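Local atomic coordinates of alpha-rhamnosidase (Dictyoglomus thermophilum, PDB entry 6I60), a protein that probably hydrolyses terminal non-reducing alpha-L-rhamnose residues of alpha-L-rhamnosides, in keeping with its use for removing rhamnose from natural flavonoids. Residues 362-367 and 446-451; 374-379 and 451-456; 378-383 and 442-447. All coordinates share one frame; numbering follows the deposited sequence.

In the fold
All three contacts belong to the concanavalin-like domain, a beta-sandwich, and show how one long connection, the loop between strands 438-442 and 453-458, can be tied down at several points. Contact 1 lays this loop on strand 363-368, contact 3 ties its beginning to the end of strand 375-380, and contact 2 pairs strand 375-380 with strand 453-458. Their centres lie 9 to 13 Å apart. Contacts 1 and 2 meet where Tyr366 CZ packs 3.6 Å from Ile453 CG1. Contacts 2 and 3 share Ile378 and Lys379, and are joined by a salt bridge from Arg381 NH2 to Asp452 OD1, 3.2 Å. None includes Tyr656, Glu659 or Leu660, which contact a bound 2-(2-ethoxyethoxy)ethanol molecule.

Contact 1 (362-367 and 446-451); sequences GTYVYD and GVPTLE
Pro448 lies on the ring of Tyr364 in a CH-pi contact that fastens the loop leading into strand 453-458 onto strand 363-368 of a beta-sandwich. The proline comes in over one face of the ring: its CD stands 3.6 Å from the ring centroid of Tyr364 and only 12° off the ring normal, so that the methylene sits almost directly above the centre. The side-chain torsion behind this is chi1, -65°, which sets CG of Tyr364 beside its own backbone N and anti to the carbonyl carbon, sending the ring out under the loop. Toward the hydroxyl end of the ring, Val447 crosses the tyrosine at about a right angle, its CG1 3.8 Å from Tyr364 CE2 and its CG2 near OH. An alanine in place of Tyr364 would probably leave Pro448 and Val447 without the aromatic surface they rest on and open a gap between loop and strand.

Two residues on, Tyr366 reaches the same loop in a different way. Its OH donates a hydrogen bond to Thr449 O, modelled at 2.4 Å, a length too short to be taken literally at this resolution. The carbonyl oxygen meets the ring at its edge, and Leu450 CD2 adds an apolar contact 3.6 Å from Tyr366 CE2. Within the loop, Glu451 N donates to Thr449 OG1 over 3.0 Å with an N-H...O angle of 159°, an ST turn that bends the chain just before the next strand. Leu450 also touches Met356 and Pro353, while strand 363-368 is itself paired with strands 355-357 and 438-442. Tyrosines two apart on one strand, one used by its face and one by its hydroxyl, here fix a loop along the sheet of a concanavalin-like beta-sandwich.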
ATOM      1  N   GLY A 362     -34.027  17.786  14.111  1.00 59.72           N
ATOM      2  CA  GLY A 362     -34.057  16.793  13.061  1.00 63.49           C
ATOM      3  C   GLY A 362     -32.702  16.360  12.549  1.00 61.51           C
ATOM      4  O   GLY A 362     -32.621  15.350  11.837  1.00 61.65           O
ATOM      5  N   THR A 363     -31.638  17.081  12.888  1.00 62.80           N
ATOM      6  CA  THR A 363     -30.284  16.759  12.460  1.00 57.06           C
ATOM      7  C   THR A 363     -29.559  16.070  13.611  1.00 62.16           C
ATOM      8  O   THR A 363     -29.479  16.619  14.715  1.00 61.68           O
ATOM      9  CB  THR A 363     -29.537  18.023  12.035  1.00 60.71           C
ATOM     10  OG1 THR A 363     -30.291  18.713  11.029  1.00 63.56           O
ATOM     11  CG2 THR A 363     -28.161  17.679  11.489  1.00 55.92           C
ATOM     12  N   TYR A 364     -29.035  14.873  13.353  1.00 61.28           N
ATOM     13  CA  TYR A 364     -28.330  14.086  14.356  1.00 57.82           C
ATOM     14  C   TYR A 364     -26.922  13.783  13.864  1.00 61.56           C
ATOM     15  O   TYR A 364     -26.741  13.298  12.742  1.00 49.93           O
ATOM     16  CB  TYR A 364     -29.092  12.797  14.671  1.00 54.87           C
ATOM     17  CG  TYR A 364     -30.424  13.065  15.328  1.00 58.15           C
ATOM     18  CD1 TYR A 364     -31.574  13.237  14.566  1.00 56.14           C
ATOM     19  CD2 TYR A 364     -30.530  13.173  16.708  1.00 59.69           C
ATOM     20  CE1 TYR A 364     -32.793  13.497  15.162  1.00 61.64           C
ATOM     21  CE2 TYR A 364     -31.745  13.431  17.314  1.00 59.55           C
ATOM     22  CZ  TYR A 364     -32.874  13.594  16.536  1.00 62.07           C
ATOM     23  OH  TYR A 364     -34.082  13.853  17.138  1.00 57.84           O
ATOM     24  N   VAL A 365     -25.932  14.069  14.706  1.00 59.99           N
ATOM     25  CA  VAL A 365     -24.521  13.968  14.349  1.00 50.96           C
ATOM     26  C   VAL A 365     -23.884  12.849  15.160  1.00 52.66           C
ATOM     27  O   VAL A 365     -24.075  12.771  16.380  1.00 51.32           O
ATOM     28  CB  VAL A 365     -23.788  15.297  14.590  1.00 52.69           C
ATOM     29  CG1 VAL A 365     -22.288  15.090  14.502  1.00 49.44           C
ATOM     30  CG2 VAL A 365     -24.256  16.348  13.597  1.00 52.71           C
ATOM     31  N   TYR A 366     -23.117  11.996  14.486  1.00 53.86           N
ATOM     32  CA  TYR A 366     -22.394  10.906  15.121  1.00 51.72           C
ATOM     33  C   TYR A 366     -20.896  11.176  15.082  1.00 47.93           C
ATOM     34  O   TYR A 366     -20.381  11.773  14.134  1.00 50.81           O
ATOM     35  CB  TYR A 366     -22.689   9.572  14.431  1.00 48.00           C
ATOM     36  CG  TYR A 366     -24.047   9.001  14.755  1.00 56.78           C
ATOM     37  CD1 TYR A 366     -25.186   9.451  14.099  1.00 55.26           C
ATOM     38  CD2 TYR A 366     -24.194   8.013  15.716  1.00 57.40           C
ATOM     39  CE1 TYR A 366     -26.431   8.931  14.392  1.00 56.92           C
ATOM     40  CE2 TYR A 366     -25.433   7.486  16.016  1.00 60.46           C
ATOM     41  CZ  TYR A 366     -26.549   7.947  15.350  1.00 59.68           C
ATOM     42  OH  TYR A 366     -27.785   7.426  15.645  1.00 60.22           O
ATOM     43  N   ASP A 367     -20.201  10.730  16.123  1.00 51.58           N
ATOM     44  CA  ASP A 367     -18.748  10.816  16.199  1.00 47.44           C
ATOM     45  C   ASP A 367     -18.198   9.413  16.395  1.00 48.17           C
ATOM     46  O   ASP A 367     -18.585   8.716  17.341  1.00 48.96           O
ATOM     47  CB  ASP A 367     -18.305  11.739  17.337  1.00 51.49           C
ATOM     48  CG  ASP A 367     -16.794  11.847  17.444  1.00 52.40           C
ATOM     49  OD1 ASP A 367     -16.097  11.411  16.504  1.00 50.10           O
ATOM     50  OD2 ASP A 367     -16.304  12.371  18.468  1.00 49.77           O
ATOM     51  N   GLY A 446     -37.497   9.470  13.298  1.00 58.37           N
ATOM     52  CA  GLY A 446     -37.392   9.575  14.735  1.00 51.70           C
ATOM     53  C   GLY A 446     -35.975   9.855  15.193  1.00 56.83           C
ATOM     54  O   GLY A 446     -35.118  10.320  14.436  1.00 66.23           O
ATOM     55  N   VAL A 447     -35.728   9.562  16.464  1.00 57.20           N
ATOM     56  CA  VAL A 447     -34.418   9.755  17.077  1.00 59.15           C
ATOM     57  C   VAL A 447     -33.603   8.483  16.858  1.00 58.02           C
ATOM     58  O   VAL A 447     -34.059   7.399  17.252  1.00 60.49           O
ATOM     59  CB  VAL A 447     -34.539  10.077  18.572  1.00 57.40           C
ATOM     60  CG1 VAL A 447     -33.175  10.400  19.161  1.00 48.67           C
ATOM     61  CG2 VAL A 447     -35.504  11.232  18.789  1.00 56.88           C
ATOM     62  N   PRO A 448     -32.430   8.560  16.238  1.00 54.27           N
ATOM     63  CA  PRO A 448     -31.588   7.373  16.089  1.00 51.26           C
ATOM     64  C   PRO A 448     -30.672   7.176  17.291  1.00 53.00           C
ATOM     65  O   PRO A 448     -30.429   8.087  18.085  1.00 50.78           O
ATOM     66  CB  PRO A 448     -30.778   7.685  14.823  1.00 54.47           C
ATOM     67  CG  PRO A 448     -30.656   9.176  14.821  1.00 54.83           C
ATOM     68  CD  PRO A 448     -31.858   9.737  15.557  1.00 59.98           C
ATOM     69  N   THR A 449     -30.172   5.950  17.418  1.00 53.41           N
ATOM     70  CA  THR A 449     -29.284   5.563  18.507  1.00 50.35           C
ATOM     71  C   THR A 449     -27.905   5.218  17.956  1.00 47.45           C
ATOM     72  O   THR A 449     -27.632   5.347  16.760  1.00 57.76           O
ATOM     73  CB  THR A 449     -29.859   4.381  19.290  1.00 50.75           C
ATOM     74  OG1 THR A 449     -29.455   3.154  18.668  1.00 56.94           O
ATOM     75  CG2 THR A 449     -31.374   4.445  19.328  1.00 55.20           C
ATOM     76  N   LEU A 450     -27.029   4.766  18.851  1.00 47.03           N
ATOM     77  CA  LEU A 450     -25.684   4.360  18.462  1.00 49.25           C
ATOM     78  C   LEU A 450     -25.640   2.966  17.852  1.00 56.08           C
ATOM     79  O   LEU A 450     -24.580   2.556  17.365  1.00 66.11           O
ATOM     80  CB  LEU A 450     -24.745   4.424  19.668  1.00 53.80           C
ATOM     81  CG  LEU A 450     -24.711   5.753  20.426  1.00 54.91           C
ATOM     82  CD1 LEU A 450     -23.645   5.729  21.509  1.00 44.18           C
ATOM     83  CD2 LEU A 450     -24.477   6.911  19.470  1.00 58.43           C
ATOM     84  N   GLU A 451     -26.750   2.228  17.873  1.00 52.66           N
ATOM     85  CA  GLU A 451     -26.821   0.929  17.217  1.00 55.91           C
ATOM     86  C   GLU A 451     -27.300   1.030  15.775  1.00 61.43           C
ATOM     87  O   GLU A 451     -26.916   0.200  14.941  1.00 65.87           O
ATOM     88  CB  GLU A 451     -27.745  -0.010  17.999  1.00 58.94           C
ATOM     89  CG  GLU A 451     -27.796  -1.439  17.467  1.00 81.90           C
ATOM     90  CD  GLU A 451     -29.044  -1.723  16.635  1.00 83.00           C
ATOM     91  OE1 GLU A 451     -29.785  -0.769  16.312  1.00 70.78           O
ATOM     92  OE2 GLU A 451     -29.280  -2.905  16.303  1.00 77.63           O
TER

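Contact 2 (374-379 and 451-456); sequences GWIKIK and EDIEGK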
ATOM      1  N   GLY A 374     -14.238   4.788   4.217  1.00 49.78           N
ATOM      2  CA  GLY A 374     -15.287   3.842   3.905  1.00 49.37           C
ATOM      3  C   GLY A 374     -16.661   4.477   3.885  1.00 46.48           C
ATOM      4  O   GLY A 374     -16.837   5.584   3.367  1.00 44.04           O
ATOM      5  N   TRP A 375     -17.642   3.780   4.447  1.00 42.70           N
ATOM      6  CA  TRP A 375     -19.010   4.270   4.488  1.00 47.69           C
ATOM      7  C   TRP A 375     -19.641   3.806   5.795  1.00 47.00           C
ATOM      8  O   TRP A 375     -18.969   3.249   6.668  1.00 46.37           O
ATOM      9  CB  TRP A 375     -19.794   3.790   3.260  1.00 48.91           C
ATOM     10  CG  TRP A 375     -19.743   2.305   3.053  1.00 52.58           C
ATOM     11  CD1 TRP A 375     -20.423   1.354   3.758  1.00 53.08           C
ATOM     12  CD2 TRP A 375     -18.972   1.601   2.072  1.00 50.02           C
ATOM     13  NE1 TRP A 375     -20.123   0.103   3.277  1.00 49.91           N
ATOM     14  CE2 TRP A 375     -19.235   0.227   2.242  1.00 49.21           C
ATOM     15  CE3 TRP A 375     -18.087   1.999   1.066  1.00 51.12           C
ATOM     16  CZ2 TRP A 375     -18.644  -0.750   1.444  1.00 53.97           C
ATOM     17  CZ3 TRP A 375     -17.501   1.026   0.275  1.00 60.57           C
ATOM     18  CH2 TRP A 375     -17.782  -0.331   0.468  1.00 56.25           C
ATOM     19  N   ILE A 376     -20.945   4.034   5.930  1.00 47.98           N
ATOM     20  CA  ILE A 376     -21.686   3.612   7.107  1.00 50.47           C
ATOM     21  C   ILE A 376     -22.875   2.772   6.663  1.00 51.75           C
ATOM     22  O   ILE A 376     -23.293   2.801   5.504  1.00 49.48           O
ATOM     23  CB  ILE A 376     -22.158   4.804   7.968  1.00 56.17           C
ATOM     24  CG1 ILE A 376     -23.232   5.605   7.235  1.00 46.09           C
ATOM     25  CG2 ILE A 376     -20.987   5.701   8.343  1.00 56.81           C
ATOM     26  CD1 ILE A 376     -24.313   6.121   8.147  1.00 52.93           C
ATOM     27  N   LYS A 377     -23.408   2.002   7.606  1.00 56.46           N
ATOM     28  CA  LYS A 377     -24.632   1.239   7.411  1.00 55.69           C
ATOM     29  C   LYS A 377     -25.683   1.762   8.375  1.00 55.87           C
ATOM     30  O   LYS A 377     -25.425   1.870   9.579  1.00 57.35           O
ATOM     31  CB  LYS A 377     -24.399  -0.256   7.635  1.00 58.11           C
ATOM     32  CG  LYS A 377     -25.679  -1.074   7.673  1.00 56.41           C
ATOM     33  CD  LYS A 377     -25.385  -2.562   7.680  1.00 62.54           C
ATOM     34  CE  LYS A 377     -26.145  -3.263   8.790  1.00 61.98           C
ATOM     35  NZ  LYS A 377     -25.340  -3.361  10.034  1.00 66.77           N
ATOM     36  N   ILE A 378     -26.857   2.095   7.849  1.00 57.91           N
ATOM     37  CA  ILE A 378     -27.937   2.657   8.648  1.00 56.05           C
ATOM     38  C   ILE A 378     -29.048   1.624   8.774  1.00 53.23           C
ATOM     39  O   ILE A 378     -29.291   0.822   7.866  1.00 55.99           O
ATOM     40  CB  ILE A 378     -28.463   3.981   8.048  1.00 58.31           C
ATOM     41  CG1 ILE A 378     -29.308   4.742   9.072  1.00 57.24           C
ATOM     42  CG2 ILE A 378     -29.253   3.732   6.765  1.00 52.21           C
ATOM     43  CD1 ILE A 378     -29.818   6.075   8.569  1.00 61.94           C
ATOM     44  N   LYS A 379     -29.705   1.630   9.930  1.00 57.60           N
ATOM     45  CA  LYS A 379     -30.884   0.811  10.184  1.00 55.49           C
ATOM     46  C   LYS A 379     -32.072   1.745  10.366  1.00 56.69           C
ATOM     47  O   LYS A 379     -32.024   2.654  11.201  1.00 60.21           O
ATOM     48  CB  LYS A 379     -30.691  -0.073  11.418  1.00 55.61           C
ATOM     49  CG  LYS A 379     -29.469  -0.977  11.363  1.00 60.27           C
ATOM     50  CD  LYS A 379     -29.344  -1.810  12.634  1.00 61.31           C
ATOM     51  CE  LYS A 379     -28.127  -2.720  12.588  1.00 61.60           C
ATOM     52  NZ  LYS A 379     -27.281  -2.584  13.808  1.00 61.30           N
ATOM     53  N   GLU A 451     -26.750   2.228  17.873  1.00 52.66           N
ATOM     54  CA  GLU A 451     -26.821   0.929  17.217  1.00 55.91           C
ATOM     55  C   GLU A 451     -27.300   1.030  15.775  1.00 61.43           C
ATOM     56  O   GLU A 451     -26.916   0.200  14.941  1.00 65.87           O
ATOM     57  CB  GLU A 451     -27.745  -0.010  17.999  1.00 58.94           C
ATOM     58  CG  GLU A 451     -27.796  -1.439  17.467  1.00 81.90           C
ATOM     59  CD  GLU A 451     -29.044  -1.723  16.635  1.00 83.00           C
ATOM     60  OE1 GLU A 451     -29.785  -0.769  16.312  1.00 70.78           O
ATOM     61  OE2 GLU A 451     -29.280  -2.905  16.303  1.00 77.63           O
ATOM     62  N   ASP A 452     -28.121   2.034  15.460  1.00 55.26           N
ATOM     63  CA  ASP A 452     -28.647   2.212  14.111  1.00 55.06           C
ATOM     64  C   ASP A 452     -27.601   2.707  13.122  1.00 56.21           C
ATOM     65  O   ASP A 452     -27.911   2.813  11.931  1.00 61.02           O
ATOM     66  CB  ASP A 452     -29.829   3.183  14.138  1.00 57.60           C
ATOM     67  CG  ASP A 452     -30.925   2.736  15.083  1.00 62.77           C
ATOM     68  OD1 ASP A 452     -31.078   1.512  15.284  1.00 66.47           O
ATOM     69  OD2 ASP A 452     -31.635   3.609  15.627  1.00 65.30           O
ATOM     70  N   ILE A 453     -26.389   3.012  13.574  1.00 58.30           N
ATOM     71  CA  ILE A 453     -25.301   3.459  12.713  1.00 56.14           C
ATOM     72  C   ILE A 453     -24.137   2.493  12.887  1.00 58.98           C
ATOM     73  O   ILE A 453     -23.747   2.184  14.018  1.00 68.19           O
ATOM     74  CB  ILE A 453     -24.874   4.903  13.040  1.00 60.48           C
ATOM     75  CG1 ILE A 453     -25.905   5.897  12.507  1.00 55.82           C
ATOM     76  CG2 ILE A 453     -23.506   5.208  12.459  1.00 58.63           C
ATOM     77  CD1 ILE A 453     -26.382   5.577  11.113  1.00 62.85           C
ATOM     78  N   GLU A 454     -23.594   2.011  11.770  1.00 54.62           N
ATOM     79  CA  GLU A 454     -22.476   1.073  11.780  1.00 53.94           C
ATOM     80  C   GLU A 454     -21.448   1.539  10.760  1.00 56.28           C
ATOM     81  O   GLU A 454     -21.712   1.513   9.554  1.00 58.70           O
ATOM     82  CB  GLU A 454     -22.946  -0.350  11.471  1.00 55.31           C
ATOM     83  CG  GLU A 454     -23.108  -1.231  12.697  1.00 61.21           C
ATOM     84  CD  GLU A 454     -23.731  -2.572  12.367  1.00 68.55           C
ATOM     85  OE1 GLU A 454     -23.243  -3.243  11.432  1.00 71.19           O
ATOM     86  OE2 GLU A 454     -24.715  -2.955  13.039  1.00 74.79           O
ATOM     87  N   GLY A 455     -20.281   1.960  11.240  1.00 50.73           N
ATOM     88  CA  GLY A 455     -19.226   2.396  10.343  1.00 44.14           C
ATOM     89  C   GLY A 455     -18.500   1.212   9.724  1.00 49.90           C
ATOM     90  O   GLY A 455     -18.185   0.228  10.394  1.00 50.84           O
ATOM     91  N   LYS A 456     -18.238   1.317   8.426  1.00 52.50           N
ATOM     92  CA  LYS A 456     -17.538   0.281   7.672  1.00 51.41           C
ATOM     93  C   LYS A 456     -16.188   0.833   7.230  1.00 46.83           C
ATOM     94  O   LYS A 456     -16.126   1.773   6.431  1.00 47.42           O
ATOM     95  CB  LYS A 456     -18.371  -0.177   6.475  1.00 52.28           C
ATOM     96  CG  LYS A 456     -19.689  -0.845   6.852  1.00 60.17           C
ATOM     97  CD  LYS A 456     -19.461  -2.094   7.699  1.00 63.37           C
ATOM     98  CE  LYS A 456     -20.763  -2.838   7.954  1.00 56.45           C
ATOM     99  NZ  LYS A 456     -21.021  -3.869   6.909  1.00 61.21           N
TER
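Lys379 and Glu454 meet at the middle of a salt-bridge network, with Lys379 NZ 2.7 Å from Glu454 OE2, which it approaches on the anti side and 28° out of the carboxylate plane. The same Lys379 NZ donates to Glu451 O, 3.0 Å away, and makes a weak, 3.2 Å salt bridge with Glu451 OE2. The other carboxylate oxygen of Glu454 pairs with Lys377: the two side chains run side by side, pointing the same way, in a salt bridge between Lys377 NZ and Glu454 OE1 whose modelled 2.5 Å should not be read closely at this resolution. One carboxylate thus serves two lysines, whose like charges are probably offset by the two glutamates.

Behind these ends stands the backbone. Lys377 and Glu454 form a hydrogen-bonded antiparallel pair, with Lys377 N to Glu454 O at 2.6 Å and Glu454 N to Lys377 O at 2.9 Å; Trp375 with Lys456 is another such pair, and Lys379 N donates to Asp452 O. Lys456 lays its CB and CG near Trp375 NE1, while its own NZ goes to Glu428 in a salt bridge. On the opposite, apolar face Ile453 CD1 touches both Ile376 CD1 and Ile378 CG1, each at 3.7 Å, and the turn at its chi2, -44°, swings CD1 from the CG1 branch toward the partner strand; Phe368, Val439 and Ile441 pack on these isoleucines.

One face carries the charges and Trp375, the other aliphatic groups turned to strands 363-368 and 438-442, consistent with one four-stranded layer of a concanavalin-like beta-sandwich.

Contact 3 (378-383 and 442-447); sequences IKVRTN and LGYPGV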
ATOM      1  N   ILE A 378     -26.857   2.095   7.849  1.00 57.91           N
ATOM      2  CA  ILE A 378     -27.937   2.657   8.648  1.00 56.05           C
ATOM      3  C   ILE A 378     -29.048   1.624   8.774  1.00 53.23           C
ATOM      4  O   ILE A 378     -29.291   0.822   7.866  1.00 55.99           O
ATOM      5  CB  ILE A 378     -28.463   3.981   8.048  1.00 58.31           C
ATOM      6  CG1 ILE A 378     -29.308   4.742   9.072  1.00 57.24           C
ATOM      7  CG2 ILE A 378     -29.253   3.732   6.765  1.00 52.21           C
ATOM      8  CD1 ILE A 378     -29.818   6.075   8.569  1.00 61.94           C
ATOM      9  N   LYS A 379     -29.705   1.630   9.930  1.00 57.60           N
ATOM     10  CA  LYS A 379     -30.884   0.811  10.184  1.00 55.49           C
ATOM     11  C   LYS A 379     -32.072   1.745  10.366  1.00 56.69           C
ATOM     12  O   LYS A 379     -32.024   2.654  11.201  1.00 60.21           O
ATOM     13  CB  LYS A 379     -30.691  -0.073  11.418  1.00 55.61           C
ATOM     14  CG  LYS A 379     -29.469  -0.977  11.363  1.00 60.27           C
ATOM     15  CD  LYS A 379     -29.344  -1.810  12.634  1.00 61.31           C
ATOM     16  CE  LYS A 379     -28.127  -2.720  12.588  1.00 61.60           C
ATOM     17  NZ  LYS A 379     -27.281  -2.584  13.808  1.00 61.30           N
ATOM     18  N   VAL A 380     -33.123   1.535   9.578  1.00 57.17           N
ATOM     19  CA  VAL A 380     -34.291   2.405   9.605  1.00 55.29           C
ATOM     20  C   VAL A 380     -35.534   1.568   9.877  1.00 58.76           C
ATOM     21  O   VAL A 380     -35.597   0.380   9.545  1.00 60.59           O
ATOM     22  CB  VAL A 380     -34.440   3.206   8.292  1.00 57.70           C
ATOM     23  CG1 VAL A 380     -33.092   3.747   7.844  1.00 49.26           C
ATOM     24  CG2 VAL A 380     -35.057   2.350   7.202  1.00 57.88           C
ATOM     25  N   ARG A 381     -36.522   2.201  10.511  1.00 60.63           N
ATOM     26  CA  ARG A 381     -37.824   1.587  10.779  1.00 57.33           C
ATOM     27  C   ARG A 381     -38.873   2.658  10.502  1.00 59.77           C
ATOM     28  O   ARG A 381     -39.056   3.574  11.310  1.00 58.92           O
ATOM     29  CB  ARG A 381     -37.922   1.069  12.208  1.00 51.32           C
ATOM     30  CG  ARG A 381     -36.896   0.009  12.572  1.00 52.48           C
ATOM     31  CD  ARG A 381     -36.696  -0.064  14.077  1.00 53.91           C
ATOM     32  NE  ARG A 381     -35.290   0.045  14.447  1.00 54.74           N
ATOM     33  CZ  ARG A 381     -34.506  -0.993  14.718  1.00 55.87           C
ATOM     34  NH1 ARG A 381     -34.993  -2.226  14.662  1.00 51.82           N
ATOM     35  NH2 ARG A 381     -33.236  -0.800  15.046  1.00 58.26           N
ATOM     36  N   THR A 382     -39.553   2.546   9.371  1.00 61.88           N
ATOM     37  CA  THR A 382     -40.410   3.650   8.952  1.00 65.56           C
ATOM     38  C   THR A 382     -41.828   3.229   8.599  1.00 71.04           C
ATOM     39  O   THR A 382     -42.769   3.963   8.917  1.00 76.77           O
ATOM     40  CB  THR A 382     -39.776   4.375   7.753  1.00 64.06           C
ATOM     41  OG1 THR A 382     -40.749   5.227   7.136  1.00 69.12           O
ATOM     42  CG2 THR A 382     -39.263   3.369   6.733  1.00 65.31           C
ATOM     43  N   ASN A 383     -42.004   2.087   7.925  1.00 63.25           N
ATOM     44  CA  ASN A 383     -43.303   1.606   7.458  1.00 60.94           C
ATOM     45  C   ASN A 383     -43.896   2.503   6.372  1.00 64.30           C
ATOM     46  O   ASN A 383     -44.615   2.019   5.493  1.00 69.50           O
ATOM     47  CB  ASN A 383     -44.288   1.460   8.622  1.00 59.58           C
ATOM     48  CG  ASN A 383     -44.446   0.024   9.073  1.00 65.13           C
ATOM     49  OD1 ASN A 383     -44.042  -0.905   8.374  1.00 67.31           O
ATOM     50  ND2 ASN A 383     -45.039  -0.167  10.248  1.00 61.40           N
ATOM     51  N   LEU A 442     -29.903  13.472   8.260  1.00 53.38           N
ATOM     52  CA  LEU A 442     -31.117  14.274   8.269  1.00 52.45           C
ATOM     53  C   LEU A 442     -32.245  13.461   7.658  1.00 53.20           C
ATOM     54  O   LEU A 442     -32.066  12.834   6.609  1.00 56.55           O
ATOM     55  CB  LEU A 442     -30.925  15.584   7.499  1.00 56.90           C
ATOM     56  CG  LEU A 442     -32.161  16.483   7.410  1.00 68.53           C
ATOM     57  CD1 LEU A 442     -32.084  17.608   8.434  1.00 71.70           C
ATOM     58  CD2 LEU A 442     -32.336  17.040   6.002  1.00 67.46           C
ATOM     59  N   GLY A 443     -33.398  13.465   8.317  1.00 64.17           N
ATOM     60  CA  GLY A 443     -34.560  12.757   7.827  1.00 53.75           C
ATOM     61  C   GLY A 443     -34.790  11.384   8.417  1.00 55.03           C
ATOM     62  O   GLY A 443     -35.584  10.619   7.857  1.00 66.18           O
ATOM     63  N   TYR A 444     -34.127  11.046   9.517  1.00 56.50           N
ATOM     64  CA  TYR A 444     -34.330   9.744  10.128  1.00 58.30           C
ATOM     65  C   TYR A 444     -35.737   9.653  10.717  1.00 62.49           C
ATOM     66  O   TYR A 444     -36.232  10.622  11.302  1.00 61.22           O
ATOM     67  CB  TYR A 444     -33.290   9.499  11.221  1.00 54.92           C
ATOM     68  CG  TYR A 444     -33.270   8.080  11.735  1.00 56.12           C
ATOM     69  CD1 TYR A 444     -33.985   7.724  12.870  1.00 56.46           C
ATOM     70  CD2 TYR A 444     -32.543   7.095  11.082  1.00 51.52           C
ATOM     71  CE1 TYR A 444     -33.973   6.430  13.343  1.00 52.91           C
ATOM     72  CE2 TYR A 444     -32.524   5.798  11.546  1.00 54.34           C
ATOM     73  CZ  TYR A 444     -33.241   5.471  12.679  1.00 57.36           C
ATOM     74  OH  TYR A 444     -33.228   4.179  13.151  1.00 69.08           O
ATOM     75  N   PRO A 445     -36.412   8.506  10.571  1.00 63.43           N
ATOM     76  CA  PRO A 445     -37.752   8.360  11.157  1.00 57.01           C
ATOM     77  C   PRO A 445     -37.714   8.320  12.676  1.00 58.76           C
ATOM     78  O   PRO A 445     -37.879   7.255  13.281  1.00 61.81           O
ATOM     79  CB  PRO A 445     -38.250   7.032  10.572  1.00 58.72           C
ATOM     80  CG  PRO A 445     -37.004   6.274  10.247  1.00 60.34           C
ATOM     81  CD  PRO A 445     -35.998   7.307   9.823  1.00 63.13           C
ATOM     82  N   GLY A 446     -37.497   9.470  13.298  1.00 58.37           N
ATOM     83  CA  GLY A 446     -37.392   9.575  14.735  1.00 51.70           C
ATOM     84  C   GLY A 446     -35.975   9.855  15.193  1.00 56.83           C
ATOM     85  O   GLY A 446     -35.118  10.320  14.436  1.00 66.23           O
ATOM     86  N   VAL A 447     -35.728   9.562  16.464  1.00 57.20           N
ATOM     87  CA  VAL A 447     -34.418   9.755  17.077  1.00 59.15           C
ATOM     88  C   VAL A 447     -33.603   8.483  16.858  1.00 58.02           C
ATOM     89  O   VAL A 447     -34.059   7.399  17.252  1.00 60.49           O
ATOM     90  CB  VAL A 447     -34.539  10.077  18.572  1.00 57.40           C
ATOM     91  CG1 VAL A 447     -33.175  10.400  19.161  1.00 48.67           C
ATOM     92  CG2 VAL A 447     -35.504  11.232  18.789  1.00 56.88           C
TER
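Tyr444 presents the edge of its ring, not a face, to the end of strand 375-380. Lys379 O lies near the ring plane and receives a hydrogen bond from Tyr444 OH over 2.8 Å, the donor tilted 18° from the carbonyl plane and the C=O...O angle 150°. The torsion that brings the hydroxyl there is chi1 of -170°: CG stands opposite the backbone N, and the ring reaches across from the loop to the strand. On the same rim Ile378 slides past the tyrosine in the opposite direction, its CD1 3.8 Å from Tyr444 CD2, so that one edge carries both the polar and the apolar contact. Val380 CG1 comes in obliquely, 4.3 Å from Tyr444 CE2.

Pro445 faces another way. Its CD covers one face of its neighbour's ring, displaced toward the rim, which should restrict how far Tyr444 can turn. From there the pyrrolidine points at the chain leaving the strand: Pro445 CG is 3.6 Å from Arg381 O, and its CB rests 4.2 Å from Thr382 CB. Pro445 is also the centre of an inverse gamma turn, by which the loop swings back from the strand.

The contact lies at the rim of the sandwich: Ile389 of strand 388-394 packs on Ile378, Val380 and Pro445, and strand 425-427 flanks strand 375-380, pairing with Val380 through Glu425.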